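PDB 3NWZ: BH2602 protein from Bacillus halodurans, which probably hydrolyses acyl-CoA thioesters, as a coenzyme A-binding member of the hotdog-fold thioesterase superfamily. Local coordinates for residues Ser131-Gly136 / Val141-Val146; Met97-Leu102 / Gln106-Ser111. One frame throughout, in Å; residues are numbered along the deposited sequence.

Interaction 1. Residues Ser131-Gly136 / Val141-Val146; sequences SIVHQG and VVEGKV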
loop_
_atom_site.group_PDB
_atom_site.type_symbol
_atom_site.label_atom_id
_atom_site.label_comp_id
_atom_site.label_asym_id
_atom_site.label_seq_id
_atom_site.Cartn_x
_atom_site.Cartn_y
_atom_site.Cartn_z
ATOM N N SER A 131 12.942 -8.240 -5.102
ATOM C CA SER A 131 14.281 -7.785 -4.692
ATOM C C SER A 131 14.257 -7.026 -3.346
ATOM O O SER A 131 13.362 -6.236 -3.070
ATOM C CB SER A 131 14.938 -6.898 -5.777
ATOM O OG SER A 131 14.361 -5.611 -5.866
ATOM N N ILE A 132 15.246 -7.285 -2.504
ATOM C CA ILE A 132 15.324 -6.617 -1.220
ATOM C C ILE A 132 15.599 -5.120 -1.418
ATOM O O ILE A 132 16.436 -4.720 -2.255
ATOM C CB ILE A 132 16.425 -7.226 -0.357
ATOM C CG1 ILE A 132 16.135 -8.709 -0.126
ATOM C CG2 ILE A 132 16.527 -6.470 0.961
ATOM C CD1 ILE A 132 17.105 -9.369 0.793
ATOM N N VAL A 133 14.882 -4.296 -0.653
ATOM C CA VAL A 133 15.011 -2.856 -0.758
ATOM C C VAL A 133 15.723 -2.370 0.475
ATOM O O VAL A 133 16.349 -1.315 0.480
ATOM C CB VAL A 133 13.617 -2.206 -0.840
ATOM C CG1 VAL A 133 13.749 -0.683 -0.922
ATOM C CG2 VAL A 133 12.858 -2.780 -2.051
ATOM N N HIS A 134 15.623 -3.174 1.522
ATOM C CA HIS A 134 16.229 -2.860 2.802
ATOM C C HIS A 134 16.262 -4.122 3.653
ATOM O O HIS A 134 15.332 -4.943 3.603
ATOM C CB HIS A 134 15.421 -1.782 3.530
ATOM C CG HIS A 134 15.980 -1.421 4.869
ATOM N ND1 HIS A 134 17.275 -0.974 5.035
ATOM C CD2 HIS A 134 15.426 -1.436 6.103
ATOM C CE1 HIS A 134 17.492 -0.728 6.315
ATOM N NE2 HIS A 134 16.386 -1.002 6.985
ATOM N N GLN A 135 17.331 -4.265 4.436
ATOM C CA GLN A 135 17.493 -5.423 5.307
ATOM C C GLN A 135 17.862 -5.040 6.738
ATOM O O GLN A 135 19.046 -5.004 7.087
ATOM C CB GLN A 135 18.565 -6.361 4.742
ATOM C CG GLN A 135 18.577 -7.741 5.381
ATOM C CD GLN A 135 19.429 -8.733 4.605
ATOM O OE1 GLN A 135 19.419 -8.751 3.372
ATOM N NE2 GLN A 135 20.156 -9.581 5.327
ATOM N N GLY A 136 16.849 -4.734 7.552
ATOM C CA GLY A 136 17.106 -4.410 8.947
ATOM C C GLY A 136 17.082 -5.709 9.742
ATOM O O GLY A 136 16.910 -6.800 9.174
ATOM N N VAL A 141 12.212 -4.877 4.150
ATOM C CA VAL A 141 11.427 -4.258 3.105
ATOM C C VAL A 141 11.914 -4.828 1.780
ATOM O O VAL A 141 13.116 -4.827 1.499
ATOM C CB VAL A 141 11.624 -2.746 3.146
ATOM C CG1 VAL A 141 10.874 -2.073 1.997
ATOM C CG2 VAL A 141 11.148 -2.221 4.506
ATOM N N VAL A 142 10.970 -5.330 0.988
ATOM C CA VAL A 142 11.261 -5.935 -0.297
ATOM C C VAL A 142 10.311 -5.340 -1.329
ATOM O O VAL A 142 9.330 -4.704 -0.969
ATOM C CB VAL A 142 11.079 -7.479 -0.236
ATOM C CG1 VAL A 142 9.717 -7.821 0.358
ATOM C CG2 VAL A 142 11.198 -8.090 -1.636
ATOM N N GLU A 143 10.614 -5.543 -2.609
ATOM C CA GLU A 143 9.799 -5.006 -3.687
ATOM C C GLU A 143 9.723 -6.027 -4.803
ATOM O O GLU A 143 10.638 -6.827 -4.967
ATOM C CB GLU A 143 10.430 -3.721 -4.227
ATOM C CG GLU A 143 11.614 -3.970 -5.184
ATOM C CD GLU A 143 12.283 -2.689 -5.633
ATOM O OE1 GLU A 143 11.609 -1.845 -6.270
ATOM O OE2 GLU A 143 13.488 -2.528 -5.342
ATOM N N GLY A 144 8.649 -5.996 -5.582
ATOM C CA GLY A 144 8.527 -6.955 -6.671
ATOM C C GLY A 144 7.597 -6.581 -7.818
ATOM O O GLY A 144 6.850 -5.618 -7.745
ATOM N N LYS A 145 7.652 -7.360 -8.889
ATOM C CA LYS A 145 6.824 -7.144 -10.061
ATOM C C LYS A 145 6.354 -8.477 -10.608
ATOM O O LYS A 145 7.016 -9.512 -10.441
ATOM C CB LYS A 145 7.600 -6.405 -11.152
ATOM C CG LYS A 145 7.646 -4.908 -10.954
ATOM C CD LYS A 145 8.395 -4.224 -12.090
ATOM C CE LYS A 145 8.393 -2.715 -11.911
ATOM N NZ LYS A 145 9.051 -2.327 -10.628
ATOM N N VAL A 146 5.192 -8.446 -11.246
ATOM C CA VAL A 146 4.617 -9.631 -11.849
ATOM C C VAL A 146 4.552 -9.361 -13.359
ATOM O O VAL A 146 4.092 -8.307 -13.783
ATOM C CB VAL A 146 3.191 -9.913 -11.286
ATOM C CG1 VAL A 146 2.625 -11.158 -11.915
ATOM C CG2 VAL A 146 3.244 -10.075 -9.780
#
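Glu143 lays its side chain over Val133 CG2 and alongside Ser131, in a beta hairpin of the hotdog fold where strand 125-135 runs antiparallel to strand 139-147 and is interrupted by a classic beta bulge. Val133 and His134 both face Val141 at the bulge, and their amides reach Val141 O from the same face of its carbonyl plane; the Val133 N bond to Val141 O is 2.8 Å, the straighter of the two. Before the bulge the pairing is regular: Ser131 and Glu143 form a hydrogen-bonded pair, with Ser131 N 2.7 Å from Glu143 O and Glu143 N returning a bond to Ser131 O. The next pair, Ile132 with Val142, is non-hydrogen-bonded and puts its side chains on the face covered by helix 83-100, where Ile132 meets Met97 and Val142 meets Met94.

Glu143 and Val133 cross at about a right angle, Val133 CG2 lying 3.4 Å from Glu143 CB. Glu143 CG sits between its own N and carbonyl carbon (chi1 79°) and the chain runs out extended from there, bringing OE2 to 3.2 Å from Ser131 OG. Met156 of the second subunit packs on both Val133 and Glu143. Replacing Glu143 by an alanine, which stops at CB, would probably leave Val133 CG2 and Ser131 OG without the carboxylate that lies beside them. His134, the second residue of the bulge and a coenzyme A-binding residue, packs its CB 3.9 Å from Val141 CB.

Interaction 2. Residues Met97-Leu102 / Gln106-Ser111; sequences MVNRQL and QSAVTS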
loop_
_atom_site.group_PDB
_atom_site.type_symbol
_atom_site.label_atom_id
_atom_site.label_comp_id
_atom_site.label_asym_id
_atom_site.label_seq_id
_atom_site.Cartn_x
_atom_site.Cartn_y
_atom_site.Cartn_z
HETATM N N MSE A 97 12.332 -14.741 -1.080
HETATM C CA MSE A 97 13.437 -13.780 -1.181
HETATM C C MSE A 97 13.931 -13.496 0.247
HETATM O O MSE A 97 15.061 -13.826 0.610
HETATM C CB MSE A 97 12.942 -12.471 -1.815
HETATM C CG MSE A 97 13.986 -11.326 -1.920
HETATM SE SE MSE A 97 15.358 -11.557 -3.298
HETATM C CE MSE A 97 16.605 -12.690 -2.310
ATOM N N VAL A 98 13.064 -12.899 1.066
ATOM C CA VAL A 98 13.413 -12.600 2.458
ATOM C C VAL A 98 14.058 -13.791 3.175
ATOM O O VAL A 98 15.136 -13.684 3.770
ATOM C CB VAL A 98 12.170 -12.200 3.291
ATOM C CG1 VAL A 98 12.597 -11.789 4.701
ATOM C CG2 VAL A 98 11.436 -11.067 2.628
ATOM N N ASN A 99 13.396 -14.937 3.112
ATOM C CA ASN A 99 13.891 -16.109 3.808
ATOM C C ASN A 99 15.227 -16.676 3.341
ATOM O O ASN A 99 15.916 -17.356 4.099
ATOM C CB ASN A 99 12.793 -17.167 3.821
ATOM C CG ASN A 99 11.670 -16.797 4.769
ATOM O OD1 ASN A 99 11.881 -16.696 5.973
ATOM N ND2 ASN A 99 10.474 -16.570 4.232
ATOM N N ARG A 100 15.615 -16.384 2.110
ATOM C CA ARG A 100 16.891 -16.872 1.629
ATOM C C ARG A 100 18.048 -16.007 2.141
ATOM O O ARG A 100 19.198 -16.457 2.195
ATOM C CB ARG A 100 16.884 -16.934 0.109
ATOM C CG ARG A 100 16.564 -18.334 -0.415
ATOM C CD ARG A 100 17.588 -18.790 -1.447
ATOM N NE ARG A 100 18.978 -18.677 -0.985
ATOM C CZ ARG A 100 19.684 -17.543 -0.945
ATOM N NH1 ARG A 100 19.140 -16.398 -1.341
ATOM N NH2 ARG A 100 20.943 -17.554 -0.515
ATOM N N GLN A 101 17.725 -14.779 2.547
ATOM C CA GLN A 101 18.707 -13.830 3.060
ATOM C C GLN A 101 18.719 -13.801 4.583
ATOM O O GLN A 101 19.245 -12.857 5.186
ATOM C CB GLN A 101 18.393 -12.428 2.540
ATOM C CG GLN A 101 18.654 -12.262 1.057
ATOM C CD GLN A 101 20.125 -12.310 0.747
ATOM O OE1 GLN A 101 20.863 -11.399 1.108
ATOM N NE2 GLN A 101 20.569 -13.383 0.093
ATOM N N LEU A 102 18.143 -14.829 5.202
ATOM C CA LEU A 102 18.075 -14.893 6.656
ATOM C C LEU A 102 18.769 -16.107 7.243
ATOM O O LEU A 102 18.724 -17.204 6.671
ATOM C CB LEU A 102 16.616 -14.909 7.140
ATOM C CG LEU A 102 15.677 -13.711 6.979
ATOM C CD1 LEU A 102 14.389 -13.982 7.777
ATOM C CD2 LEU A 102 16.327 -12.457 7.485
ATOM N N GLN A 106 16.470 -18.053 11.957
ATOM C CA GLN A 106 15.616 -16.885 11.776
ATOM C C GLN A 106 14.593 -17.147 10.681
ATOM O O GLN A 106 14.789 -18.007 9.826
ATOM C CB GLN A 106 16.451 -15.653 11.416
ATOM C CG GLN A 106 17.161 -15.010 12.603
ATOM C CD GLN A 106 17.903 -13.720 12.242
ATOM O OE1 GLN A 106 17.327 -12.786 11.675
ATOM N NE2 GLN A 106 19.186 -13.664 12.582
ATOM N N SER A 107 13.493 -16.404 10.721
ATOM C CA SER A 107 12.415 -16.537 9.740
ATOM C C SER A 107 11.719 -15.189 9.626
ATOM O O SER A 107 11.987 -14.288 10.421
ATOM C CB SER A 107 11.414 -17.592 10.203
ATOM O OG SER A 107 10.877 -17.248 11.470
ATOM N N ALA A 108 10.823 -15.048 8.653
ATOM C CA ALA A 108 10.123 -13.781 8.461
ATOM C C ALA A 108 8.674 -13.984 8.040
ATOM O O ALA A 108 8.356 -14.938 7.334
ATOM C CB ALA A 108 10.854 -12.943 7.420
ATOM N N VAL A 109 7.798 -13.075 8.463
ATOM C CA VAL A 109 6.393 -13.176 8.122
ATOM C C VAL A 109 5.841 -11.883 7.516
ATOM O O VAL A 109 6.137 -10.779 7.977
ATOM C CB VAL A 109 5.583 -13.553 9.362
ATOM C CG1 VAL A 109 6.148 -14.834 9.962
ATOM C CG2 VAL A 109 5.641 -12.427 10.388
ATOM N N THR A 110 5.045 -12.032 6.465
ATOM C CA THR A 110 4.438 -10.902 5.783
ATOM C C THR A 110 3.709 -9.944 6.730
ATOM O O THR A 110 2.656 -10.271 7.298
ATOM C CB THR A 110 3.451 -11.393 4.725
ATOM O OG1 THR A 110 4.156 -12.155 3.735
ATOM C CG2 THR A 110 2.751 -10.225 4.068
ATOM N N SER A 111 4.275 -8.752 6.883
ATOM C CA SER A 111 3.721 -7.720 7.750
ATOM C C SER A 111 2.793 -6.809 6.939
ATOM O O SER A 111 1.588 -6.715 7.204
ATOM C CB SER A 111 4.877 -6.922 8.364
ATOM O OG SER A 111 4.425 -5.790 9.069
#
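Ala108 CB receives two apolar side chains from the end of helix 83-100 and the turn after it: Val98 CG1 at 3.4 Å and Leu102 CD1 at 3.7 Å. The methyl thus joins the last turn of the helix to the first residue of strand 108-117. Leu102 reaches further along the backbone, its CD1 lying 3.5 Å from Ser107 C, and on its other branch CD2 approaches Gln106 OE1 at 4.3 Å. Its CG stands beside the backbone N (chi1 -67°) and the chain then extends (chi2 -170°), which carries CD1 across to Ser107 and Ala108.

Polar contact is slight. Asn99 OD1 accepts a weak, bent hydrogen bond from Ala108 N, at 3.3 Å with an angle of 131° at the hydrogen. The other end of the same amide, ND2, turns back to its own helix and makes a weak bond to Gly95 O, so one weak bond ties the amide to its own helix and the other, through OD1, reaches the strand.

The contact lies near the surface, where the chain leaves the hotdog helix and enters an edge strand of the sheet within this subunit. Strand 153-163 flanks strand 108-117, its Phe161 touching Val98, while Ile140 of strand 139-147 packs against both Val98 and Leu102.

In the fold
Interaction 2 precedes interaction 1 in the chain, and both join the same antiparallel sheet; their centres are 11 Å apart. They meet directly where the last turn of helix 83-100 and Gln101 just after it rest on strand 125-135: Ile132 CD1 is 3.3 Å from Gln101 CG, and Ile132 CG1 is 3.8 Å from Met97 CG. The coenzyme A-binding residues His134, Lys137, Gln138 and Arg139 lie in and next to the hairpin of interaction 1, although no coenzyme A is bound to this chain. Interaction 2 borders the same region, since the side chains of Gln106 and Lys137 approach to about 4 Å, while those of Ala108 and Arg139 remain about 8 Å apart.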